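Local structure of pilin (Clostridioides difficile, 6T8S) at residues 51-56 with 70-75; 62-67 with 81-86; 76-81 with 116-121. The protein is the major type IV pilin of this bacterium, the subunit that probably polymerises into type IV pili on the cell surface. All coordinates share one frame; numbering follows the deposited sequence.

Interaction 1 (51-56 with 70-75)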
loop_
_atom_site.group_PDB
_atom_site.type_symbol
_atom_site.label_atom_id
_atom_site.label_comp_id
_atom_site.label_asym_id
_atom_site.label_seq_id
_atom_site.Cartn_x
_atom_site.Cartn_y
_atom_site.Cartn_z
ATOM N N SER A 51 10.403 2.331 8.525
ATOM C CA SER A 51 11.804 2.564 8.968
ATOM C C SER A 51 12.721 1.397 8.550
ATOM O O SER A 51 13.955 1.638 8.432
ATOM C CB SER A 51 11.863 2.864 10.456
ATOM O OG SER A 51 11.586 1.685 11.178
ATOM N N VAL A 52 12.181 0.194 8.287
ATOM C CA VAL A 52 12.967 -0.955 7.740
ATOM C C VAL A 52 13.684 -0.524 6.442
ATOM O O VAL A 52 14.801 -1.033 6.178
ATOM C CB VAL A 52 12.085 -2.203 7.522
ATOM C CG1 VAL A 52 11.035 -1.990 6.445
ATOM C CG2 VAL A 52 12.908 -3.447 7.214
ATOM N N LEU A 53 13.110 0.407 5.675
ATOM C CA LEU A 53 13.705 0.885 4.385
ATOM C C LEU A 53 14.530 2.167 4.560
ATOM O O LEU A 53 14.916 2.752 3.519
ATOM C CB LEU A 53 12.578 1.129 3.379
ATOM C CG LEU A 53 11.753 -0.081 2.953
ATOM C CD1 LEU A 53 10.702 0.348 1.946
ATOM C CD2 LEU A 53 12.619 -1.178 2.358
ATOM N N GLU A 54 14.856 2.600 5.786
ATOM C CA GLU A 54 15.369 3.980 6.022
ATOM C C GLU A 54 16.715 4.222 5.318
ATOM O O GLU A 54 16.973 5.379 4.938
ATOM C CB GLU A 54 15.555 4.264 7.510
ATOM C CG GLU A 54 15.823 5.729 7.798
ATOM C CD GLU A 54 15.475 6.137 9.217
ATOM O OE1 GLU A 54 15.521 5.255 10.106
ATOM O OE2 GLU A 54 15.159 7.324 9.422
ATOM N N THR A 55 17.573 3.205 5.200
ATOM C CA THR A 55 18.899 3.374 4.529
ATOM C C THR A 55 18.661 3.757 3.061
ATOM O O THR A 55 19.509 4.494 2.493
ATOM C CB THR A 55 19.775 2.124 4.691
ATOM O OG1 THR A 55 19.875 1.860 6.087
ATOM C CG2 THR A 55 21.164 2.293 4.111
ATOM N N TYR A 56 17.545 3.321 2.459
ATOM C CA TYR A 56 17.301 3.389 0.991
ATOM C C TYR A 56 16.459 4.611 0.592
ATOM O O TYR A 56 16.341 4.863 -0.619
ATOM C CB TYR A 56 16.618 2.113 0.497
ATOM C CG TYR A 56 17.463 0.871 0.626
ATOM C CD1 TYR A 56 18.327 0.489 -0.386
ATOM C CD2 TYR A 56 17.431 0.088 1.775
ATOM C CE1 TYR A 56 19.109 -0.653 -0.285
ATOM C CE2 TYR A 56 18.217 -1.048 1.894
ATOM C CZ TYR A 56 19.057 -1.426 0.858
ATOM O OH TYR A 56 19.854 -2.536 0.964
ATOM N N TYR A 70 1.339 3.794 6.753
ATOM C CA TYR A 70 1.930 2.730 5.914
ATOM C C TYR A 70 2.632 1.712 6.820
ATOM O O TYR A 70 3.218 2.111 7.850
ATOM C CB TYR A 70 2.944 3.313 4.927
ATOM C CG TYR A 70 2.389 4.200 3.839
ATOM C CD1 TYR A 70 1.494 3.710 2.903
ATOM C CD2 TYR A 70 2.819 5.511 3.690
ATOM C CE1 TYR A 70 1.007 4.504 1.877
ATOM C CE2 TYR A 70 2.349 6.318 2.664
ATOM C CZ TYR A 70 1.444 5.812 1.747
ATOM O OH TYR A 70 0.964 6.583 0.725
ATOM N N LYS A 71 2.626 0.445 6.414
ATOM C CA LYS A 71 3.585 -0.574 6.919
ATOM C C LYS A 71 3.778 -1.646 5.846
ATOM O O LYS A 71 3.005 -1.660 4.873
ATOM C CB LYS A 71 3.134 -1.122 8.283
ATOM C CG LYS A 71 1.941 -2.053 8.291
ATOM C CD LYS A 71 1.673 -2.652 9.698
ATOM C CE LYS A 71 2.548 -3.844 10.035
ATOM N NZ LYS A 71 2.337 -4.371 11.411
ATOM N N LEU A 72 4.797 -2.483 6.014
ATOM C CA LEU A 72 5.141 -3.570 5.072
ATOM C C LEU A 72 4.852 -4.906 5.751
ATOM O O LEU A 72 5.335 -5.092 6.890
ATOM C CB LEU A 72 6.622 -3.466 4.698
ATOM C CG LEU A 72 7.003 -2.246 3.863
ATOM C CD1 LEU A 72 8.505 -2.180 3.681
ATOM C CD2 LEU A 72 6.313 -2.275 2.519
ATOM N N ILE A 73 4.099 -5.768 5.070
ATOM C CA ILE A 73 3.743 -7.129 5.550
ATOM C C ILE A 73 4.054 -8.156 4.460
ATOM O O ILE A 73 4.036 -7.829 3.247
ATOM C CB ILE A 73 2.279 -7.206 6.018
ATOM C CG1 ILE A 73 1.290 -7.044 4.862
ATOM C CG2 ILE A 73 2.046 -6.218 7.162
ATOM C CD1 ILE A 73 -0.166 -7.240 5.246
ATOM N N LYS A 74 4.282 -9.388 4.889
ATOM C CA LYS A 74 4.424 -10.533 3.969
ATOM C C LYS A 74 3.086 -11.271 3.969
ATOM O O LYS A 74 2.544 -11.532 5.067
ATOM C CB LYS A 74 5.630 -11.376 4.390
ATOM C CG LYS A 74 5.896 -12.577 3.499
ATOM C CD LYS A 74 7.307 -13.099 3.601
ATOM C CE LYS A 74 7.391 -14.597 3.390
ATOM N NZ LYS A 74 8.697 -15.133 3.841
ATOM N N VAL A 75 2.536 -11.513 2.786
ATOM C CA VAL A 75 1.290 -12.305 2.580
ATOM C C VAL A 75 1.661 -13.463 1.653
ATOM O O VAL A 75 1.919 -13.205 0.481
ATOM C CB VAL A 75 0.148 -11.444 2.017
ATOM C CG1 VAL A 75 -1.139 -12.247 1.887
ATOM C CG2 VAL A 75 -0.089 -10.205 2.871
#
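Leu72 reaches from strand 70-75 into an angle formed by Val52 and Leu53, two neighbouring residues of the loop that follows helix 9-37. Its CB leaves the strand toward the loop but is still too distant to touch it. CG, set opposite the carbonyl carbon (chi1 -68°), is again only a spacer, and the two methyls that branch from it have different roles. CD2 turns aside and meets neither loop residue. CD1 continues the extended line of the chain, with chi2 174°, and is the single atom of Leu72 that makes the contact.

At this tip CD1 lies 3.8 Å from Val52 CG1 and also 3.8 Å from Leu53 CD1. The two directions open at roughly a right angle, so the methyl sits between its partners and is not merely laid against one of them. Leu53 adds a second touch through its branch point, CG, at 3.9 Å from Leu72 CD1, and the two leucines cross nearly perpendicularly. Across a gap of 8.7 Å between the CA atoms of Val52 and Leu72, the long leucine reaches farther in from its side, and valine's short branch suffices on the other.

The surroundings continue this apolar layer. Val52 also touches Tyr33 and Leu53 touches Val26, both on helix 9-37, while Leu72 rests on Leu137 of strand 128-138. The loop thus bridges the long N-terminal helix and the antiparallel sheet, the helix-and-sheet arrangement characteristic of the type IV pilin fold.

Interaction 2 (62-67 with 81-86)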
loop_
_atom_site.group_PDB
_atom_site.type_symbol
_atom_site.label_atom_id
_atom_site.label_comp_id
_atom_site.label_asym_id
_atom_site.label_seq_id
_atom_site.Cartn_x
_atom_site.Cartn_y
_atom_site.Cartn_z
ATOM N N ASP A 62 4.950 8.424 5.515
ATOM C CA ASP A 62 4.400 8.150 6.871
ATOM C C ASP A 62 2.925 7.743 6.736
ATOM O O ASP A 62 2.577 6.603 7.112
ATOM C CB ASP A 62 4.590 9.380 7.764
ATOM C CG ASP A 62 3.991 9.240 9.153
ATOM O OD1 ASP A 62 4.076 8.138 9.720
ATOM O OD2 ASP A 62 3.433 10.234 9.647
ATOM N N LYS A 63 2.099 8.643 6.207
ATOM C CA LYS A 63 0.638 8.429 6.060
ATOM C C LYS A 63 0.253 8.650 4.599
ATOM O O LYS A 63 0.860 9.526 3.934
ATOM C CB LYS A 63 -0.169 9.402 6.920
ATOM C CG LYS A 63 -0.061 9.198 8.423
ATOM C CD LYS A 63 -0.789 10.272 9.225
ATOM C CE LYS A 63 -2.281 10.350 8.952
ATOM N NZ LYS A 63 -3.009 9.178 9.496
ATOM N N ALA A 64 -0.736 7.900 4.138
ATOM C CA ALA A 64 -1.326 8.051 2.793
ATOM C C ALA A 64 -2.254 9.270 2.788
ATOM O O ALA A 64 -2.922 9.527 3.800
ATOM C CB ALA A 64 -2.041 6.786 2.414
ATOM N N ASP A 65 -2.333 9.992 1.669
ATOM C CA ASP A 65 -3.248 11.157 1.524
ATOM C C ASP A 65 -4.720 10.710 1.527
ATOM O O ASP A 65 -5.590 11.565 1.758
ATOM C CB ASP A 65 -2.894 11.964 0.279
ATOM C CG ASP A 65 -1.744 12.936 0.486
ATOM O OD1 ASP A 65 -1.156 12.940 1.580
ATOM O OD2 ASP A 65 -1.489 13.726 -0.433
ATOM N N ILE A 66 -5.005 9.421 1.320
ATOM C CA ILE A 66 -6.389 8.852 1.370
ATOM C C ILE A 66 -6.718 8.395 2.802
ATOM O O ILE A 66 -7.843 7.903 3.010
ATOM C CB ILE A 66 -6.564 7.712 0.348
ATOM C CG1 ILE A 66 -5.584 6.561 0.600
ATOM C CG2 ILE A 66 -6.482 8.255 -1.075
ATOM C CD1 ILE A 66 -5.725 5.390 -0.340
ATOM N N GLY A 67 -5.797 8.583 3.744
ATOM C CA GLY A 67 -5.915 8.134 5.148
ATOM C C GLY A 67 -5.055 6.914 5.417
ATOM O O GLY A 67 -4.873 6.097 4.490
ATOM N N LEU A 81 2.181 -3.595 0.643
ATOM C CA LEU A 81 2.077 -2.291 1.316
ATOM C C LEU A 81 0.688 -2.233 1.962
ATOM O O LEU A 81 -0.322 -2.252 1.238
ATOM C CB LEU A 81 2.277 -1.166 0.293
ATOM C CG LEU A 81 2.159 0.246 0.857
ATOM C CD1 LEU A 81 3.265 0.537 1.860
ATOM C CD2 LEU A 81 2.149 1.276 -0.272
ATOM N N GLN A 82 0.656 -2.233 3.290
ATOM C CA GLN A 82 -0.575 -2.009 4.073
ATOM C C GLN A 82 -0.746 -0.507 4.257
ATOM O O GLN A 82 0.236 0.196 4.609
ATOM C CB GLN A 82 -0.481 -2.754 5.410
ATOM C CG GLN A 82 -1.657 -2.459 6.346
ATOM C CD GLN A 82 -1.566 -3.270 7.622
ATOM O OE1 GLN A 82 -1.058 -4.388 7.618
ATOM N NE2 GLN A 82 -2.046 -2.709 8.725
ATOM N N ILE A 83 -1.959 -0.021 4.016
ATOM C CA ILE A 83 -2.324 1.406 4.196
ATOM C C ILE A 83 -3.457 1.444 5.224
ATOM O O ILE A 83 -4.580 1.077 4.879
ATOM C CB ILE A 83 -2.718 2.056 2.859
ATOM C CG1 ILE A 83 -1.729 1.705 1.742
ATOM C CG2 ILE A 83 -2.878 3.564 3.036
ATOM C CD1 ILE A 83 -2.136 2.214 0.388
ATOM N N GLY A 84 -3.131 1.870 6.434
ATOM C CA GLY A 84 -4.092 1.957 7.543
ATOM C C GLY A 84 -3.745 1.001 8.657
ATOM O O GLY A 84 -2.980 0.041 8.444
ATOM N N THR A 85 -4.335 1.253 9.815
ATOM C CA THR A 85 -4.158 0.433 11.030
ATOM C C THR A 85 -5.491 0.441 11.778
ATOM O O THR A 85 -6.473 0.992 11.249
ATOM C CB THR A 85 -3.026 1.004 11.886
ATOM O OG1 THR A 85 -3.481 2.296 12.299
ATOM C CG2 THR A 85 -1.705 1.081 11.148
ATOM N N ASN A 86 -5.499 -0.085 13.000
ATOM C CA ASN A 86 -6.664 -0.002 13.921
ATOM C C ASN A 86 -7.131 1.452 14.109
ATOM O O ASN A 86 -8.345 1.669 14.290
ATOM C CB ASN A 86 -6.318 -0.625 15.268
ATOM C CG ASN A 86 -5.184 0.097 15.953
ATOM O OD1 ASN A 86 -4.053 0.081 15.470
ATOM N ND2 ASN A 86 -5.478 0.717 17.084
#
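A type I beta turn from Ala64 to Gly67, in the loop between the N-terminal helix and the sheet of this pilin, packs on strand 78-83 through Ile83. The turn is closed by the backbone bond from Gly67 N to Ala64 O, 3.0 Å long, and its first and last residues both face the same isoleucine methyl.

That methyl is CG2. It stands opposite the backbone N of Ile83, which points it at the turn and leaves the longer CG1 branch to go another way. Ala64 CB comes within 3.4 Å of Ile83 CG2, closer than carbon atoms usually pack. Gly67 O approaches the same methyl at 3.5 Å. Alanine, with one small methyl, suits so close a fit; at phi 105° a side chain on Gly67 would press on the carbonyl O of the residue before, so glycine suits the place.

Next to Ile83 stands Gly84, another glycine with positive phi. The extended side chain of Gln82 (chi1 174°) runs alongside the main chain, and its NE2 donates to Gly84 O over 2.9 Å, nearly straight (171°). Val19 of helix 9-37 touches Ala64, Ile66 and Ile83, joining turn and strand to the helix.

No hydrogen bond crosses between the segments. Apolar packing and burial of Ala64 and Ile83 hold the contact, with their methyl pair pressed together. The turn's bond helps present Ala64 and Gly67; the glutamine's ties its amide to the main chain beside Ile83.

Interaction 3 (76-81 with 116-121); sequences GNKLVL and DNLGNP
Lys78 and Leu118 meet because each has its CG opposite its own carbonyl carbon, with chi1 of -66° in the lysine and -57° in the leucine, and because each then extends toward the other. Lys78 begins its strand just after the tight turn of the beta hairpin formed by strands 70-75 and 78-83. Leu118 belongs to the irregular loop running from strand 109-110 to strand 128-138, which here lies against the hairpin.

The lysine chain stays extended through chi3 and bends only at chi4 (59°). Its aliphatic part therefore passes across Leu118 at about a right angle: Lys78 CD is 3.7 Å from Leu118 CD1, and Lys78 CE is 3.8 Å from the same methyl. Lysine suits this partly exposed place, since its methylenes can cover an apolar neighbour while the bend carries the ammonium group onward from it. Leucine suits the loop because its two branches can serve two places; it also touches Val75 on the hairpin, Val113 of its own loop and Tyr110 of strand 109-110.

At the turn itself the backbones come close, with the CA atoms of Gly76 and Asp116 4.6 Å apart. Gly76 and Asn77 have backbone angles near those of a type II' turn, whose first central position has positive phi and is readily taken by glycine. The lack of a side chain also leaves room for the carbonyl of Asp116: Gly76 N and Asp116 O are 3.5 Å apart, a proximity that makes no hydrogen bond, and Asp116 is poorly ordered.

Deeper along the strand, the other branch of the leucine faces buried Val80, where Leu118 CD2 approaches Val80 CG2 to 4.3 Å.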
loop_
_atom_site.group_PDB
_atom_site.type_symbol
_atom_site.label_atom_id
_atom_site.label_comp_id
_atom_site.label_asym_id
_atom_site.label_seq_id
_atom_site.Cartn_x
_atom_site.Cartn_y
_atom_site.Cartn_z
ATOM N N GLY A 76 1.752 -14.683 2.189
ATOM C CA GLY A 76 2.368 -15.821 1.478
ATOM C C GLY A 76 3.779 -15.479 1.027
ATOM O O GLY A 76 4.624 -15.193 1.893
ATOM N N ASN A 77 4.019 -15.480 -0.284
ATOM C CA ASN A 77 5.343 -15.204 -0.904
ATOM C C ASN A 77 5.450 -13.721 -1.297
ATOM O O ASN A 77 6.531 -13.323 -1.764
ATOM C CB ASN A 77 5.585 -16.104 -2.123
ATOM C CG ASN A 77 4.489 -16.003 -3.170
ATOM O OD1 ASN A 77 3.304 -15.966 -2.837
ATOM N ND2 ASN A 77 4.868 -15.952 -4.438
ATOM N N LYS A 78 4.390 -12.925 -1.104
ATOM C CA LYS A 78 4.303 -11.534 -1.630
ATOM C C LYS A 78 4.679 -10.514 -0.552
ATOM O O LYS A 78 4.301 -10.706 0.619
ATOM C CB LYS A 78 2.891 -11.273 -2.155
ATOM C CG LYS A 78 2.517 -12.106 -3.377
ATOM C CD LYS A 78 1.131 -11.810 -3.875
ATOM C CE LYS A 78 0.666 -12.737 -4.980
ATOM N NZ LYS A 78 0.683 -14.149 -4.533
ATOM N N LEU A 79 5.358 -9.438 -0.956
ATOM C CA LEU A 79 5.488 -8.195 -0.153
ATOM C C LEU A 79 4.296 -7.293 -0.454
ATOM O O LEU A 79 4.029 -7.035 -1.643
ATOM C CB LEU A 79 6.784 -7.452 -0.478
ATOM C CG LEU A 79 6.957 -6.144 0.290
ATOM C CD1 LEU A 79 7.022 -6.402 1.786
ATOM C CD2 LEU A 79 8.188 -5.386 -0.174
ATOM N N VAL A 80 3.641 -6.801 0.599
ATOM C CA VAL A 80 2.386 -6.009 0.494
ATOM C C VAL A 80 2.571 -4.702 1.266
ATOM O O VAL A 80 3.060 -4.721 2.418
ATOM C CB VAL A 80 1.184 -6.823 1.008
ATOM C CG1 VAL A 80 -0.084 -5.989 1.078
ATOM C CG2 VAL A 80 0.969 -8.070 0.161
ATOM N N LEU A 81 2.181 -3.595 0.643
ATOM C CA LEU A 81 2.077 -2.291 1.316
ATOM C C LEU A 81 0.688 -2.233 1.962
ATOM O O LEU A 81 -0.322 -2.252 1.238
ATOM C CB LEU A 81 2.277 -1.166 0.293
ATOM C CG LEU A 81 2.159 0.246 0.857
ATOM C CD1 LEU A 81 3.265 0.537 1.860
ATOM C CD2 LEU A 81 2.149 1.276 -0.272
ATOM N N ASP A 116 -1.852 -15.771 4.890
ATOM C CA ASP A 116 -1.528 -16.665 3.748
ATOM C C ASP A 116 -2.023 -16.077 2.422
ATOM O O ASP A 116 -1.319 -16.281 1.427
ATOM C CB ASP A 116 -2.134 -18.057 3.952
ATOM C CG ASP A 116 -1.450 -18.875 5.037
ATOM O OD1 ASP A 116 -0.219 -18.732 5.195
ATOM O OD2 ASP A 116 -2.157 -19.649 5.715
ATOM N N ASN A 117 -3.183 -15.406 2.391
ATOM C CA ASN A 117 -3.943 -15.180 1.128
ATOM C C ASN A 117 -4.473 -13.746 0.994
ATOM O O ASN A 117 -5.106 -13.236 1.937
ATOM C CB ASN A 117 -5.122 -16.147 1.012
ATOM C CG ASN A 117 -4.666 -17.589 0.959
ATOM O OD1 ASN A 117 -4.856 -18.330 1.917
ATOM N ND2 ASN A 117 -4.026 -17.974 -0.134
ATOM N N LEU A 118 -4.316 -13.180 -0.206
ATOM C CA LEU A 118 -4.979 -11.926 -0.654
ATOM C C LEU A 118 -6.484 -12.193 -0.741
ATOM O O LEU A 118 -6.843 -13.282 -1.227
ATOM C CB LEU A 118 -4.426 -11.531 -2.027
ATOM C CG LEU A 118 -2.912 -11.342 -2.118
ATOM C CD1 LEU A 118 -2.476 -11.171 -3.572
ATOM C CD2 LEU A 118 -2.456 -10.161 -1.266
ATOM N N GLY A 119 -7.318 -11.242 -0.308
ATOM C CA GLY A 119 -8.784 -11.381 -0.221
ATOM C C GLY A 119 -9.502 -10.767 -1.412
ATOM O O GLY A 119 -9.102 -11.078 -2.546
ATOM N N ASN A 120 -10.547 -9.966 -1.173
ATOM C CA ASN A 120 -11.431 -9.430 -2.244
ATOM C C ASN A 120 -10.691 -8.293 -2.958
ATOM O O ASN A 120 -10.268 -7.326 -2.329
ATOM C CB ASN A 120 -12.809 -8.976 -1.735
ATOM C CG ASN A 120 -13.906 -10.037 -1.777
ATOM O OD1 ASN A 120 -13.742 -11.150 -2.288
ATOM N ND2 ASN A 120 -15.065 -9.698 -1.235
ATOM N N PRO A 121 -10.487 -8.381 -4.286
ATOM C CA PRO A 121 -9.823 -7.296 -5.009
ATOM C C PRO A 121 -10.676 -6.020 -5.044
ATOM O O PRO A 121 -11.891 -6.118 -5.175
ATOM C CB PRO A 121 -9.628 -7.851 -6.427
ATOM C CG PRO A 121 -10.630 -8.982 -6.560
ATOM C CD PRO A 121 -10.846 -9.509 -5.159
#

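All three contacts gather on the hairpin of strands 70-75 and 78-83. Interaction 1 uses the first strand and interactions 2 and 3 the second, where the segments of interactions 2 and 3 overlap at Leu81. Their centres lie about 13 Å (1 and 2), 15 Å (1 and 3) and 16 Å (2 and 3) apart. The strands are joined by backbone pairing, with Lys71 O 2.9 Å from Gln82 N and Ile73 O 2.9 Å from Val80 N. Along the chain, interaction 2 crosses both others, while interaction 1 closes before interaction 3 opens. The hairpin thus ties together the loop after the N-terminal helix and the later loop 116-121, linking early and late parts of the pilin domain.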